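Local coordinates for demethyldecarbamoylnovobiocin O-methyltransferase (Streptomyces caeruleus, PDB 2WK1), which catalyses the S-adenosyl-L-methionine-dependent methylation of the noviose 4-hydroxyl group, the penultimate step in biosynthesis of the antibiotic novobiocin, at residues 236-247 / 270-281. Sequence-based numbering, arbitrary orientation. Where two conformers were deposited one is given.
With EDO (1,2-ethanediol), chain F; SO4 (sulfate ion), chain D.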
loop_
_atom_site.group_PDB
_atom_site.type_symbol
_atom_site.label_atom_id
_atom_site.label_comp_id
_atom_site.label_asym_id
_atom_site.label_seq_id
_atom_site.Cartn_x
_atom_site.Cartn_y
_atom_site.Cartn_z
ATOM N N VAL A 236 -6.925 31.267 -11.329
ATOM C CA VAL A 236 -7.005 31.963 -10.055
ATOM C C VAL A 236 -7.626 31.004 -9.053
ATOM O O VAL A 236 -8.681 30.380 -9.312
ATOM C CB VAL A 236 -7.838 33.244 -10.192
ATOM C CG1 VAL A 236 -8.099 33.876 -8.819
ATOM C CG2 VAL A 236 -7.125 34.205 -11.119
ATOM N N GLY A 237 -6.969 30.859 -7.901
ATOM C CA GLY A 237 -7.349 29.885 -6.895
ATOM C C GLY A 237 -6.531 28.611 -6.962
ATOM O O GLY A 237 -6.598 27.815 -6.047
ATOM N N GLY A 238 -5.789 28.437 -8.055
ATOM C CA GLY A 238 -4.952 27.255 -8.235
ATOM C C GLY A 238 -3.619 27.405 -7.547
ATOM O O GLY A 238 -3.303 28.445 -6.973
ATOM N N TYR A 239 -2.857 26.327 -7.567
ATOM C CA TYR A 239 -1.618 26.220 -6.830
ATOM C C TYR A 239 -0.442 25.868 -7.696
ATOM O O TYR A 239 -0.574 25.073 -8.628
ATOM C CB TYR A 239 -1.748 25.135 -5.755
ATOM C CG TYR A 239 -2.738 25.452 -4.667
ATOM C CD1 TYR A 239 -2.372 26.192 -3.554
ATOM C CD2 TYR A 239 -4.042 25.009 -4.730
ATOM C CE1 TYR A 239 -3.306 26.489 -2.560
ATOM C CE2 TYR A 239 -4.968 25.314 -3.754
ATOM C CZ TYR A 239 -4.590 26.025 -2.651
ATOM O OH TYR A 239 -5.490 26.343 -1.631
ATOM N N VAL A 240 0.704 26.442 -7.360
ATOM C CA VAL A 240 1.999 26.058 -7.892
ATOM C C VAL A 240 2.828 25.512 -6.766
ATOM O O VAL A 240 3.024 26.181 -5.745
ATOM C CB VAL A 240 2.729 27.218 -8.555
ATOM C CG1 VAL A 240 4.087 26.764 -9.090
ATOM C CG2 VAL A 240 1.845 27.866 -9.642
ATOM N N ILE A 241 3.280 24.278 -6.920
ATOM C CA ILE A 241 4.092 23.593 -5.918
ATOM C C ILE A 241 5.529 23.457 -6.459
ATOM O O ILE A 241 5.705 22.985 -7.575
ATOM C CB ILE A 241 3.526 22.202 -5.578
ATOM C CG1 ILE A 241 2.091 22.274 -5.023
ATOM C CG2 ILE A 241 4.482 21.446 -4.667
ATOM C CD1 ILE A 241 1.349 20.963 -5.053
ATOM N N VAL A 242 6.511 23.850 -5.665
ATOM C CA VAL A 242 7.922 23.765 -6.026
ATOM C C VAL A 242 8.544 22.733 -5.097
ATOM O O VAL A 242 8.696 22.977 -3.884
ATOM C CB VAL A 242 8.639 25.116 -5.834
ATOM C CG1 VAL A 242 10.041 25.016 -6.303
ATOM C CG2 VAL A 242 7.872 26.263 -6.518
ATOM N N ASP A 243 8.938 21.594 -5.642
ATOM C CA ASP A 243 9.408 20.491 -4.832
ATOM C C ASP A 243 10.672 20.802 -4.055
ATOM O O ASP A 243 10.789 20.425 -2.885
ATOM C CB ASP A 243 9.664 19.264 -5.711
ATOM C CG ASP A 243 10.173 18.087 -4.906
ATOM O OD1 ASP A 243 9.309 17.426 -4.266
ATOM O OD2 ASP A 243 11.414 17.862 -4.877
ATOM N N ASP A 244 11.622 21.431 -4.737
ATOM C CA ASP A 244 13.026 21.540 -4.290
ATOM C C ASP A 244 13.354 23.008 -4.435
ATOM O O ASP A 244 13.813 23.450 -5.482
ATOM C CB ASP A 244 13.932 20.677 -5.211
ATOM C CG ASP A 244 15.323 20.361 -4.630
ATOM O OD1 ASP A 244 15.650 20.754 -3.506
ATOM O OD2 ASP A 244 16.092 19.662 -5.338
ATOM N N TYR A 245 13.052 23.765 -3.402
ATOM C CA TYR A 245 13.281 25.215 -3.402
ATOM C C TYR A 245 14.345 25.602 -2.395
ATOM O O TYR A 245 15.316 26.274 -2.717
ATOM C CB TYR A 245 11.970 25.966 -3.087
ATOM C CG TYR A 245 12.090 27.486 -3.039
ATOM C CD1 TYR A 245 12.038 28.239 -4.200
ATOM C CD2 TYR A 245 12.243 28.156 -1.845
ATOM C CE1 TYR A 245 12.160 29.623 -4.173
ATOM C CE2 TYR A 245 12.333 29.530 -1.798
ATOM C CZ TYR A 245 12.314 30.261 -2.963
ATOM O OH TYR A 245 12.426 31.626 -2.894
ATOM N N MET A 246 14.147 25.250 -1.147
ATOM C CA MET A 246 15.026 25.795 -0.131
ATOM C C MET A 246 16.480 25.406 -0.289
ATOM O O MET A 246 17.368 26.248 -0.046
ATOM C CB MET A 246 14.574 25.028 1.454
ATOM C CG MET A 246 13.220 25.441 1.629
ATOM S SD MET A 246 12.973 25.033 3.289
ATOM C CE MET A 246 11.099 25.087 3.227
ATOM N N MET A 247 16.738 24.180 -0.720
ATOM C CA MET A 247 18.111 23.652 -0.730
ATOM C C MET A 247 18.651 23.448 -2.124
ATOM O O MET A 247 19.686 22.788 -2.291
ATOM C CB MET A 247 18.179 22.302 0.000
ATOM C CG MET A 247 17.488 22.254 1.312
ATOM S SD MET A 247 17.942 23.619 2.355
ATOM C CE MET A 247 19.721 23.466 2.490
ATOM N N THR A 270 5.959 27.405 3.065
ATOM C CA THR A 270 6.772 26.212 3.165
ATOM C C THR A 270 5.948 24.954 3.385
ATOM O O THR A 270 4.838 25.006 3.931
ATOM C CB THR A 270 7.821 26.295 4.279
ATOM O OG1 THR A 270 7.185 26.066 5.549
ATOM C CG2 THR A 270 8.603 27.623 4.273
ATOM N N ILE A 271 6.521 23.821 2.965
ATOM C CA ILE A 271 5.933 22.494 3.177
ATOM C C ILE A 271 6.708 21.656 4.191
ATOM O O ILE A 271 6.151 21.115 5.144
ATOM C CB ILE A 271 5.857 21.715 1.836
ATOM C CG1 ILE A 271 5.012 22.478 0.820
ATOM C CG2 ILE A 271 5.301 20.327 2.092
ATOM C CD1 ILE A 271 5.169 22.076 -0.626
ATOM N N ASP A 272 7.997 21.563 3.966
ATOM C CA ASP A 272 8.869 20.727 4.787
ATOM C C ASP A 272 10.250 21.376 4.862
ATOM O O ASP A 272 10.319 22.611 4.978
ATOM C CB ASP A 272 8.851 19.255 4.319
ATOM C CG ASP A 272 9.212 19.072 2.849
ATOM O OD1 ASP A 272 9.691 20.018 2.192
ATOM O OD2 ASP A 272 9.036 17.936 2.366
ATOM N N ARG A 273 11.335 20.609 4.797
ATOM C CA ARG A 273 12.668 21.207 4.790
ATOM C C ARG A 273 13.097 21.611 3.384
ATOM O O ARG A 273 14.210 22.151 3.223
ATOM C CB ARG A 273 13.695 20.225 5.365
ATOM C CG ARG A 273 13.325 19.760 6.761
ATOM C CD ARG A 273 14.397 18.869 7.335
ATOM N NE ARG A 273 15.638 19.548 7.707
ATOM C CZ ARG A 273 15.955 19.950 8.937
ATOM N NH1 ARG A 273 15.093 19.861 9.935
ATOM N NH2 ARG A 273 17.136 20.504 9.150
ATOM N N ASP A 274 12.257 21.362 2.365
ATOM C CA ASP A 274 12.638 21.551 0.957
ATOM C C ASP A 274 11.621 22.331 0.134
ATOM O O ASP A 274 11.971 23.314 -0.540
ATOM C CB ASP A 274 12.870 20.214 0.285
ATOM C CG ASP A 274 14.085 19.515 0.835
ATOM O OD1 ASP A 274 15.234 19.935 0.511
ATOM O OD2 ASP A 274 13.916 18.559 1.618
ATOM N N GLY A 275 10.377 21.898 0.161
ATOM C CA GLY A 275 9.380 22.421 -0.765
ATOM C C GLY A 275 8.663 23.657 -0.279
ATOM O O GLY A 275 8.555 23.914 0.936
ATOM N N VAL A 276 8.132 24.399 -1.242
ATOM C CA VAL A 276 7.246 25.537 -0.996
ATOM C C VAL A 276 6.111 25.501 -2.019
ATOM O O VAL A 276 6.184 24.777 -3.019
ATOM C CB VAL A 276 7.985 26.908 -1.089
ATOM C CG1 VAL A 276 9.194 26.964 -0.093
ATOM C CG2 VAL A 276 8.496 27.164 -2.500
ATOM N N TYR A 277 5.081 26.313 -1.806
ATOM C CA TYR A 277 4.015 26.457 -2.763
ATOM C C TYR A 277 3.393 27.825 -2.669
ATOM O O TYR A 277 3.566 28.517 -1.668
ATOM C CB TYR A 277 2.953 25.339 -2.598
ATOM C CG TYR A 277 2.081 25.436 -1.385
ATOM C CD1 TYR A 277 2.552 25.177 -0.124
ATOM C CD2 TYR A 277 0.751 25.733 -1.518
ATOM C CE1 TYR A 277 1.725 25.259 0.984
ATOM C CE2 TYR A 277 -0.083 25.800 -0.417
ATOM C CZ TYR A 277 0.427 25.585 0.840
ATOM O OH TYR A 277 -0.419 25.654 1.935
ATOM N N TRP A 278 2.639 28.209 -3.681
ATOM C CA TRP A 278 1.809 29.388 -3.593
ATOM C C TRP A 278 0.480 29.161 -4.256
ATOM O O TRP A 278 0.320 28.279 -5.093
ATOM C CB TRP A 278 2.513 30.628 -4.172
ATOM C CG TRP A 278 2.574 30.842 -5.670
ATOM C CD1 TRP A 278 1.691 31.565 -6.426
ATOM C CD2 TRP A 278 3.666 30.522 -6.554
ATOM N NE1 TRP A 278 2.126 31.649 -7.727
ATOM C CE2 TRP A 278 3.341 31.035 -7.832
ATOM C CE3 TRP A 278 4.855 29.805 -6.403
ATOM C CZ2 TRP A 278 4.183 30.888 -8.925
ATOM C CZ3 TRP A 278 5.693 29.683 -7.492
ATOM C CH2 TRP A 278 5.361 30.216 -8.730
ATOM N N GLN A 279 -0.470 30.019 -3.902
ATOM C CA GLN A 279 -1.784 30.047 -4.498
ATOM C C GLN A 279 -1.888 31.293 -5.332
ATOM O O GLN A 279 -1.562 32.373 -4.869
ATOM C CB GLN A 279 -2.896 30.052 -3.456
ATOM C CG GLN A 279 -4.266 29.972 -4.063
ATOM C CD GLN A 279 -5.356 29.883 -3.031
ATOM O OE1 GLN A 279 -5.272 30.509 -1.966
ATOM N NE2 GLN A 279 -6.405 29.125 -3.341
ATOM N N ARG A 280 -2.335 31.148 -6.565
ATOM C CA ARG A 280 -2.535 32.303 -7.405
ATOM C C ARG A 280 -3.813 33.050 -7.033
ATOM O O ARG A 280 -4.895 32.470 -6.983
ATOM C CB ARG A 280 -2.753 31.784 -9.084
ATOM C CG ARG A 280 -2.886 33.106 -9.840
ATOM C CD ARG A 280 -3.218 32.785 -11.224
ATOM N NE ARG A 280 -3.660 34.052 -11.934
ATOM C CZ ARG A 280 -4.431 34.043 -13.044
ATOM N NH1 ARG A 280 -4.952 33.131 -13.740
ATOM N NH2 ARG A 280 -4.705 35.457 -13.507
ATOM N N THR A 281 -3.699 34.351 -6.777
ATOM C CA THR A 281 -4.887 35.121 -6.438
ATOM C C THR A 281 -5.204 36.184 -7.472
ATOM O O THR A 281 -6.281 36.799 -7.393
ATOM C CB THR A 281 -4.735 35.774 -5.068
ATOM O OG1 THR A 281 -3.644 36.692 -5.115
ATOM C CG2 THR A 281 -4.526 34.717 -3.969
HETATM C C1 EDO F . 10.945 22.786 -9.743
HETATM O O1 EDO F . 11.201 22.183 -11.066
HETATM C C2 EDO F . 12.089 22.671 -8.715
HETATM O O2 EDO F . 11.801 21.616 -7.766
HETATM S S SO4 D . 18.744 20.693 5.857
HETATM O O1 SO4 D . 19.266 22.042 6.073
HETATM O O2 SO4 D . 17.342 20.858 5.511
HETATM O O3 SO4 D . 18.901 19.945 7.117
HETATM O O4 SO4 D . 19.471 20.017 4.783
HETATM O O HOH W 1 15.129 22.055 -1.291
#
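V240 lies flat against the indole of W278, its CB centred over the six-membered ring at 3.7 Å from the ring centroid, a CH-pi contact in which CG1 reaches CZ3 and CH2 while CG2 covers CZ2 and CE2. With its CG held between backbone N and carbonyl carbon (chi1 79°), W278 swings its ring across to the neighbouring strand; R259 adds a cation-pi contact. The two residues form a hydrogen-bonded pair, one of two between the antiparallel strands 238-242 and 276-279; V242 and V276 make the other. On this same face V276 turns CG2 against CG of Y245 (3.6 Å), just beyond the strand, and helix 249-261 packs on V242 and Y245.

The opposite face carries Y239, I241, Y277 and Q279, beside helix 87-103. Here the edge of the Y277 ring receives CD1 of Y239, the two planes inclined at 45°. Q279 passes over a face of the Y239 ring, CG offset toward the rim and the amide nearly parallel to the ring. Its extended chain carries NE2 to G237 O (3.0 Å), a straight bond in the plane of the amide but from above the carbonyl plane. The Y239 hydroxyl bonds instead to D100.

Beyond the end of strand 238-242, D274 O accepts from both Y245 N (3.1 Å) and M246 N (3.0 Å). The carboxylates of D244 and D274 approach to 4.1 Å between OD1 atoms; a water bridges them and accepts from M247 N, and R76 forms a salt bridge with D274. OD1 of D272 accepts from D274 N and G275 N, an Asx turn, while OD2 pairs with R90.

Strand 238-242, parallel to 210-215, here meets antiparallel 276-279, in the 3-2-1-4-5-7-6 order of the Rossmann-like methyltransferase fold; D243, salt-bridged to R214 and R90, and D244, both predicted magnesium ligands, follow directly on 238-242.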